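Purine nucleoside phosphorylase (PDB 1ODK) probably catalyses the phosphate-dependent cleavage of purine nucleosides to free base and a sugar 1-phosphate, as a six-chain member of the phosphorylase superfamily. Local coordinates at residues D12-P23 with V56-G64; R25-F33 with L217-E226. All blocks are in the same frame, centred on the assembly; numbering follows the deposited sequence.

Contact 1 (D12-P23 with V56-G64); sequences DVAERVLLPGDP and VPVSVQTTG
The guanidinium of R16 receives CG1 of V56 obliquely, its NH2 3.9 Å from that methyl, and a water lies at its edge in plane. That water accepts from R16 N and NH2 and donates to P57 O, while NE and NH1 of R16 hold V232 and the C-terminal carboxylate of V235. Beyond it, strands 16-20 and 56-61 run parallel: S59 N binds R16 O, L18 N binds S59 O, and Q61 N meets L18 O almost head-on, at a C=O...N angle of 173°. Before the strand, A14 N gives a nearly linear bond (178°) to S59 OG, 2.8 Å away; this hydroxyl, turned beside its own backbone N, also pairs with T50.

Beyond Q61 the backbone pairing goes on, T63 N reaching P20 O at 3.0 Å. T63 divides its branches: CG2 crosses L19 with 3.6 Å to CB, while OG1 donates to G64 O (2.8 Å) and accepts a hydrogen bond from a water that also donates to L19 O. With an alanine here, G64 O would probably lose its hydroxyl partner, the water one of its acceptors, and a gap would open beside L19. In relatives the glycine turn after the first strand borders the phosphate site, probably so here. Helix 67-79 covers L19 and Q61, helix 214-233 covers L18, helix 23-33 covers V60, and strand 84-93 flanks 16-20 on its other edge.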
# COMPACT_ATOMS: atom_id res chain seq x y z
N ASP B 12 -41.54 -11.19 1.85
CA ASP B 12 -41.11 -12.00 2.99
C ASP B 12 -40.31 -11.26 4.06
O ASP B 12 -40.38 -11.61 5.24
CB ASP B 12 -40.26 -13.18 2.53
CG ASP B 12 -41.03 -14.17 1.68
OD1 ASP B 12 -42.23 -14.37 1.95
OD2 ASP B 12 -40.42 -14.76 0.77
N VAL B 13 -39.54 -10.27 3.65
CA VAL B 13 -38.67 -9.53 4.56
C VAL B 13 -39.24 -8.21 5.06
O VAL B 13 -39.75 -7.40 4.29
CB VAL B 13 -37.31 -9.26 3.89
CG1 VAL B 13 -36.38 -8.51 4.84
CG2 VAL B 13 -36.69 -10.59 3.44
N ALA B 14 -39.14 -7.99 6.37
CA ALA B 14 -39.65 -6.76 6.98
C ALA B 14 -38.64 -5.63 6.81
O ALA B 14 -37.49 -5.86 6.45
CB ALA B 14 -39.92 -6.99 8.47
N GLU B 15 -39.09 -4.41 7.07
CA GLU B 15 -38.20 -3.26 6.96
C GLU B 15 -37.13 -3.30 8.04
O GLU B 15 -36.00 -2.85 7.83
CB GLU B 15 -38.98 -1.95 7.07
CG GLU B 15 -39.78 -1.61 5.83
CD GLU B 15 -40.44 -0.24 5.92
OE1 GLU B 15 -41.05 0.19 4.92
OE2 GLU B 15 -40.35 0.40 6.99
N ARG B 16 -37.49 -3.83 9.20
CA ARG B 16 -36.58 -3.94 10.34
C ARG B 16 -36.04 -5.36 10.42
O ARG B 16 -36.81 -6.32 10.48
CB ARG B 16 -37.31 -3.57 11.63
CG ARG B 16 -37.88 -2.16 11.61
CD ARG B 16 -38.69 -1.83 12.86
NE ARG B 16 -39.12 -0.43 12.83
CZ ARG B 16 -40.03 0.05 11.99
NH1 ARG B 16 -40.35 1.34 12.03
NH2 ARG B 16 -40.63 -0.75 11.12
N VAL B 17 -34.71 -5.49 10.46
CA VAL B 17 -34.09 -6.81 10.48
C VAL B 17 -32.93 -6.95 11.46
O VAL B 17 -32.10 -6.05 11.58
CB VAL B 17 -33.52 -7.14 9.08
CG1 VAL B 17 -33.14 -8.61 8.99
CG2 VAL B 17 -34.52 -6.75 8.00
N LEU B 18 -32.87 -8.09 12.16
CA LEU B 18 -31.76 -8.37 13.07
C LEU B 18 -30.84 -9.30 12.27
O LEU B 18 -31.33 -10.18 11.55
CB LEU B 18 -32.21 -9.07 14.35
CG LEU B 18 -33.12 -8.32 15.34
CD1 LEU B 18 -32.99 -8.98 16.71
CD2 LEU B 18 -32.74 -6.86 15.43
N LEU B 19 -29.53 -9.11 12.41
CA LEU B 19 -28.56 -9.92 11.68
C LEU B 19 -27.61 -10.75 12.54
O LEU B 19 -26.47 -10.33 12.79
CB LEU B 19 -27.72 -9.01 10.77
CG LEU B 19 -28.44 -8.20 9.69
CD1 LEU B 19 -27.48 -7.25 9.00
CD2 LEU B 19 -29.07 -9.15 8.69
N PRO B 20 -28.05 -11.92 13.02
CA PRO B 20 -27.11 -12.70 13.83
C PRO B 20 -26.20 -13.43 12.84
O PRO B 20 -26.56 -13.58 11.67
CB PRO B 20 -28.02 -13.65 14.61
CG PRO B 20 -29.17 -13.86 13.66
CD PRO B 20 -29.42 -12.48 13.09
N GLY B 21 -25.02 -13.87 13.28
CA GLY B 21 -24.14 -14.57 12.36
C GLY B 21 -24.45 -16.06 12.31
O GLY B 21 -24.35 -16.72 11.27
N ASP B 22 -24.86 -16.58 13.46
CA ASP B 22 -25.17 -18.00 13.65
C ASP B 22 -26.64 -18.35 13.35
O ASP B 22 -27.56 -17.80 13.96
CB ASP B 22 -24.81 -18.35 15.09
CG ASP B 22 -25.14 -19.78 15.47
OD1 ASP B 22 -25.63 -20.55 14.62
OD2 ASP B 22 -24.89 -20.13 16.64
N PRO B 23 -26.89 -19.29 12.41
CA PRO B 23 -28.26 -19.68 12.07
C PRO B 23 -29.03 -20.28 13.24
O PRO B 23 -30.26 -20.16 13.32
CB PRO B 23 -28.06 -20.67 10.92
CG PRO B 23 -26.72 -21.27 11.23
CD PRO B 23 -25.91 -20.06 11.62
N VAL B 56 -45.05 -5.11 15.55
CA VAL B 56 -44.27 -4.59 14.44
C VAL B 56 -43.52 -5.69 13.71
O VAL B 56 -42.87 -6.52 14.34
CB VAL B 56 -43.24 -3.54 14.93
CG1 VAL B 56 -42.45 -2.98 13.75
CG2 VAL B 56 -43.96 -2.42 15.68
N PRO B 57 -43.60 -5.72 12.37
CA PRO B 57 -42.89 -6.76 11.62
C PRO B 57 -41.38 -6.68 11.83
O PRO B 57 -40.79 -5.60 11.77
CB PRO B 57 -43.30 -6.49 10.17
CG PRO B 57 -44.67 -5.85 10.31
CD PRO B 57 -44.45 -4.91 11.48
N VAL B 58 -40.76 -7.82 12.09
CA VAL B 58 -39.31 -7.90 12.29
C VAL B 58 -38.77 -9.18 11.67
O VAL B 58 -39.34 -10.26 11.85
CB VAL B 58 -38.95 -7.88 13.80
CG1 VAL B 58 -37.46 -8.16 13.99
CG2 VAL B 58 -39.30 -6.51 14.40
N SER B 59 -37.68 -9.06 10.92
CA SER B 59 -37.05 -10.22 10.30
C SER B 59 -35.74 -10.50 11.04
O SER B 59 -35.15 -9.60 11.63
CB SER B 59 -36.77 -9.96 8.82
OG SER B 59 -37.97 -9.92 8.07
N VAL B 60 -35.31 -11.76 11.01
CA VAL B 60 -34.07 -12.18 11.65
C VAL B 60 -33.36 -12.99 10.57
O VAL B 60 -33.81 -14.08 10.21
CB VAL B 60 -34.36 -13.09 12.87
CG1 VAL B 60 -33.05 -13.46 13.56
CG2 VAL B 60 -35.29 -12.38 13.84
N GLN B 61 -32.27 -12.45 10.05
CA GLN B 61 -31.53 -13.08 8.97
C GLN B 61 -30.08 -13.46 9.28
O GLN B 61 -29.28 -12.62 9.67
CB GLN B 61 -31.55 -12.17 7.74
CG GLN B 61 -30.73 -12.66 6.54
CD GLN B 61 -31.26 -13.97 5.97
OE1 GLN B 61 -32.42 -14.05 5.59
NE2 GLN B 61 -30.41 -14.99 5.91
N THR B 62 -29.77 -14.74 9.09
CA THR B 62 -28.43 -15.27 9.31
C THR B 62 -27.47 -14.64 8.30
O THR B 62 -27.80 -14.56 7.12
CB THR B 62 -28.41 -16.80 9.10
OG1 THR B 62 -29.32 -17.41 10.02
CG2 THR B 62 -27.01 -17.35 9.30
N THR B 63 -26.30 -14.21 8.75
CA THR B 63 -25.32 -13.60 7.85
C THR B 63 -24.13 -14.51 7.53
O THR B 63 -23.46 -14.33 6.52
CB THR B 63 -24.70 -12.32 8.44
OG1 THR B 63 -23.91 -12.68 9.57
CG2 THR B 63 -25.77 -11.32 8.86
N GLY B 64 -23.88 -15.49 8.39
CA GLY B 64 -22.72 -16.35 8.19
C GLY B 64 -21.57 -15.60 8.85
O GLY B 64 -21.79 -14.56 9.46
O HOH W 1 -40.42 -3.50 10.11
O HOH W 2 -23.93 -10.72 11.78

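Contact 2 (R25-F33 with L217-E226); sequences RAEWIAKTF and LQEGVRRMVE
The carbonyl oxygen of W28, whose indole reaches across to helix 214-233, is gripped twice: T32 N and T32 OG1 approach it from opposite faces of the carbonyl plane, the hydroxyl at 2.7 Å from W28 O. This is a helix pair lying against the central sheet of an alpha/beta fold, the segments crossing at -61° with axes 11.6 Å apart, joined by side-chain packing without a direct hydrogen bond. The indole is sandwiched near its rim. T32 OG1 lies over one face, and over the other comes Q218 NE2, 3.1 Å from W28 CZ2, with the amide turned 64° from the ring. A bend at chi2 swings this amide toward the indole, and Q218 OE1 accepts a hydrogen bond from a water that accepts a weak one from R25 NH2. One face of the R25 guanidinium, which probably faces the phosphate site as in bacterial relatives, is covered by CG2 of V221, while CG1 of V221 touches R25 NE at 3.7 Å.

At the indole edge CH2 abuts R222 CA. The far end of R222 is tied down within its own helix: NE and NH2 clasp the two oxygens of E219 side-on, NH1 bonds E226 OE2, and R223 NE joins at E219 OE1 from the same face as R222 NH2. Y146 adds its hydroxyl to both R222 and E226. This network probably fixes the aliphatic part of R222 against W28 and F33. Deeper in, V225 CG2 meets I29 CD1, and V225 CG1 sits 4.0 Å from the F33 ring centroid, a CH-pi contact 19° off the ring normal.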
# COMPACT_ATOMS: atom_id res chain seq x y z
N ARG B 25 -28.74 -19.28 16.22
CA ARG B 25 -29.12 -18.13 17.03
C ARG B 25 -30.31 -17.43 16.39
O ARG B 25 -31.21 -16.96 17.08
CB ARG B 25 -27.93 -17.17 17.16
CG ARG B 25 -28.18 -15.95 18.03
CD ARG B 25 -26.85 -15.38 18.48
NE ARG B 25 -26.17 -16.31 19.39
CZ ARG B 25 -24.85 -16.50 19.43
NH1 ARG B 25 -24.05 -15.82 18.61
NH2 ARG B 25 -24.33 -17.36 20.29
N ALA B 26 -30.31 -17.36 15.06
CA ALA B 26 -31.42 -16.74 14.34
C ALA B 26 -32.71 -17.47 14.70
O ALA B 26 -33.74 -16.85 14.99
CB ALA B 26 -31.19 -16.80 12.84
N GLU B 27 -32.66 -18.80 14.66
CA GLU B 27 -33.82 -19.63 14.97
C GLU B 27 -34.30 -19.37 16.40
O GLU B 27 -35.49 -19.20 16.65
CB GLU B 27 -33.48 -21.11 14.80
CG GLU B 27 -34.60 -22.05 15.19
CD GLU B 27 -34.22 -23.50 14.99
OE1 GLU B 27 -33.21 -23.94 15.58
OE2 GLU B 27 -34.93 -24.21 14.25
N TRP B 28 -33.35 -19.34 17.34
CA TRP B 28 -33.67 -19.10 18.74
C TRP B 28 -34.34 -17.74 18.93
O TRP B 28 -35.31 -17.62 19.69
CB TRP B 28 -32.40 -19.16 19.59
CG TRP B 28 -32.65 -18.83 21.02
CD1 TRP B 28 -33.17 -19.65 21.97
CD2 TRP B 28 -32.42 -17.57 21.65
NE1 TRP B 28 -33.28 -18.97 23.17
CE2 TRP B 28 -32.83 -17.69 23.00
CE3 TRP B 28 -31.91 -16.34 21.21
CZ2 TRP B 28 -32.75 -16.63 23.91
CZ3 TRP B 28 -31.83 -15.28 22.12
CH2 TRP B 28 -32.24 -15.44 23.45
N ILE B 29 -33.83 -16.73 18.25
CA ILE B 29 -34.38 -15.38 18.35
C ILE B 29 -35.82 -15.35 17.84
O ILE B 29 -36.72 -14.81 18.49
CB ILE B 29 -33.56 -14.36 17.53
CG1 ILE B 29 -32.16 -14.21 18.13
CG2 ILE B 29 -34.27 -13.01 17.51
CD1 ILE B 29 -31.24 -13.37 17.25
N ALA B 30 -36.03 -15.91 16.66
CA ALA B 30 -37.35 -15.92 16.05
C ALA B 30 -38.39 -16.61 16.93
O ALA B 30 -39.45 -16.07 17.20
CB ALA B 30 -37.29 -16.59 14.69
N LYS B 31 -38.06 -17.82 17.39
CA LYS B 31 -38.97 -18.59 18.23
C LYS B 31 -39.18 -18.01 19.62
O LYS B 31 -40.27 -18.11 20.18
CB LYS B 31 -38.46 -20.03 18.33
CG LYS B 31 -38.63 -20.82 17.04
CD LYS B 31 -37.98 -22.19 17.11
CE LYS B 31 -38.50 -23.10 16.00
NZ LYS B 31 -38.44 -22.44 14.67
N THR B 32 -38.14 -17.40 20.18
CA THR B 32 -38.20 -16.84 21.52
C THR B 32 -38.87 -15.46 21.62
O THR B 32 -39.62 -15.21 22.56
CB THR B 32 -36.78 -16.73 22.14
OG1 THR B 32 -36.20 -18.03 22.22
CG2 THR B 32 -36.84 -16.12 23.52
N PHE B 33 -38.61 -14.59 20.66
CA PHE B 33 -39.15 -13.23 20.70
C PHE B 33 -40.27 -12.86 19.74
O PHE B 33 -41.02 -11.92 20.00
CB PHE B 33 -38.02 -12.21 20.49
CG PHE B 33 -36.96 -12.24 21.55
CD1 PHE B 33 -35.94 -13.18 21.52
CD2 PHE B 33 -36.99 -11.31 22.59
CE1 PHE B 33 -34.95 -13.19 22.50
CE2 PHE B 33 -36.00 -11.31 23.58
CZ PHE B 33 -34.98 -12.26 23.53
N LEU B 217 -22.59 -16.79 28.26
CA LEU B 217 -22.71 -16.37 26.87
C LEU B 217 -24.17 -16.25 26.43
O LEU B 217 -24.54 -15.27 25.77
CB LEU B 217 -21.97 -17.35 25.96
CG LEU B 217 -21.31 -16.77 24.70
CD1 LEU B 217 -20.49 -17.85 24.02
CD2 LEU B 217 -22.37 -16.21 23.76
N GLN B 218 -25.00 -17.22 26.79
CA GLN B 218 -26.40 -17.18 26.40
C GLN B 218 -27.16 -16.01 27.02
O GLN B 218 -28.06 -15.45 26.39
CB GLN B 218 -27.10 -18.50 26.76
CG GLN B 218 -28.58 -18.54 26.39
CD GLN B 218 -28.85 -18.02 24.98
OE1 GLN B 218 -28.19 -18.44 24.02
NE2 GLN B 218 -29.81 -17.12 24.85
N GLU B 219 -26.81 -15.63 28.25
CA GLU B 219 -27.47 -14.50 28.89
C GLU B 219 -27.06 -13.21 28.19
O GLU B 219 -27.88 -12.30 28.01
CB GLU B 219 -27.12 -14.44 30.38
CG GLU B 219 -27.56 -13.16 31.08
CD GLU B 219 -29.06 -12.92 31.04
OE1 GLU B 219 -29.49 -11.81 31.43
OE2 GLU B 219 -29.81 -13.83 30.62
N GLY B 220 -25.79 -13.13 27.79
CA GLY B 220 -25.31 -11.94 27.10
C GLY B 220 -26.04 -11.82 25.78
O GLY B 220 -26.43 -10.73 25.36
N VAL B 221 -26.23 -12.95 25.11
CA VAL B 221 -26.94 -12.98 23.84
C VAL B 221 -28.39 -12.53 24.01
O VAL B 221 -28.93 -11.78 23.19
CB VAL B 221 -26.92 -14.40 23.23
CG1 VAL B 221 -27.90 -14.48 22.05
CG2 VAL B 221 -25.50 -14.75 22.79
N ARG B 222 -29.04 -13.00 25.07
CA ARG B 222 -30.43 -12.62 25.32
C ARG B 222 -30.55 -11.12 25.53
O ARG B 222 -31.45 -10.48 24.99
CB ARG B 222 -30.98 -13.35 26.55
CG ARG B 222 -32.48 -13.14 26.76
CD ARG B 222 -32.90 -13.53 28.17
NE ARG B 222 -32.32 -12.63 29.17
CZ ARG B 222 -32.66 -11.35 29.32
NH1 ARG B 222 -33.58 -10.80 28.54
NH2 ARG B 222 -32.07 -10.61 30.25
N ARG B 223 -29.64 -10.55 26.32
CA ARG B 223 -29.66 -9.12 26.61
C ARG B 223 -29.46 -8.30 25.35
O ARG B 223 -30.14 -7.30 25.12
CB ARG B 223 -28.55 -8.78 27.61
CG ARG B 223 -28.69 -9.47 28.96
CD ARG B 223 -27.46 -9.22 29.82
NE ARG B 223 -27.63 -9.74 31.17
CZ ARG B 223 -26.72 -9.62 32.14
NH1 ARG B 223 -25.58 -8.99 31.90
NH2 ARG B 223 -26.96 -10.11 33.34
N MET B 224 -28.49 -8.72 24.54
CA MET B 224 -28.18 -8.03 23.29
C MET B 224 -29.38 -8.01 22.32
O MET B 224 -29.66 -6.99 21.70
CB MET B 224 -26.96 -8.70 22.66
CG MET B 224 -26.91 -8.71 21.16
SD MET B 224 -25.40 -9.53 20.65
CE MET B 224 -25.90 -11.24 20.58
N VAL B 225 -30.07 -9.14 22.20
CA VAL B 225 -31.22 -9.24 21.30
C VAL B 225 -32.38 -8.36 21.79
O VAL B 225 -33.04 -7.70 20.99
CB VAL B 225 -31.70 -10.71 21.18
CG1 VAL B 225 -32.99 -10.78 20.36
CG2 VAL B 225 -30.61 -11.55 20.51
N GLU B 226 -32.63 -8.37 23.09
CA GLU B 226 -33.70 -7.56 23.66
C GLU B 226 -33.41 -6.08 23.37
O GLU B 226 -34.31 -5.32 23.00
CB GLU B 226 -33.78 -7.77 25.18
CG GLU B 226 -34.90 -6.98 25.85
CD GLU B 226 -34.94 -7.19 27.35
OE1 GLU B 226 -35.89 -6.69 27.99
OE2 GLU B 226 -34.03 -7.86 27.90
O HOH W 3 -25.30 -18.90 23.05

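Contact 1 and contact 2 lie about 12 Å apart, centre to centre, and form adjoining layers of one alpha/beta unit: the first joins two parallel strands, the second packs two helices on one face of them. Their segments alternate along the chain, in the order 12-23, 25-33, 56-64, 217-226, and strand 16-20 leads straight into helix 23-33 through the turn at D22, whose OD1 caps G24 N. The layers meet at A26, whose CB lies 3.7 Å from P20 CG, and where I29 rests on V60; V225 reaches L18. Helix 214-233, near the C-terminus, thus closes over strands laid down early in the chain, so that distant parts of the sequence share one core.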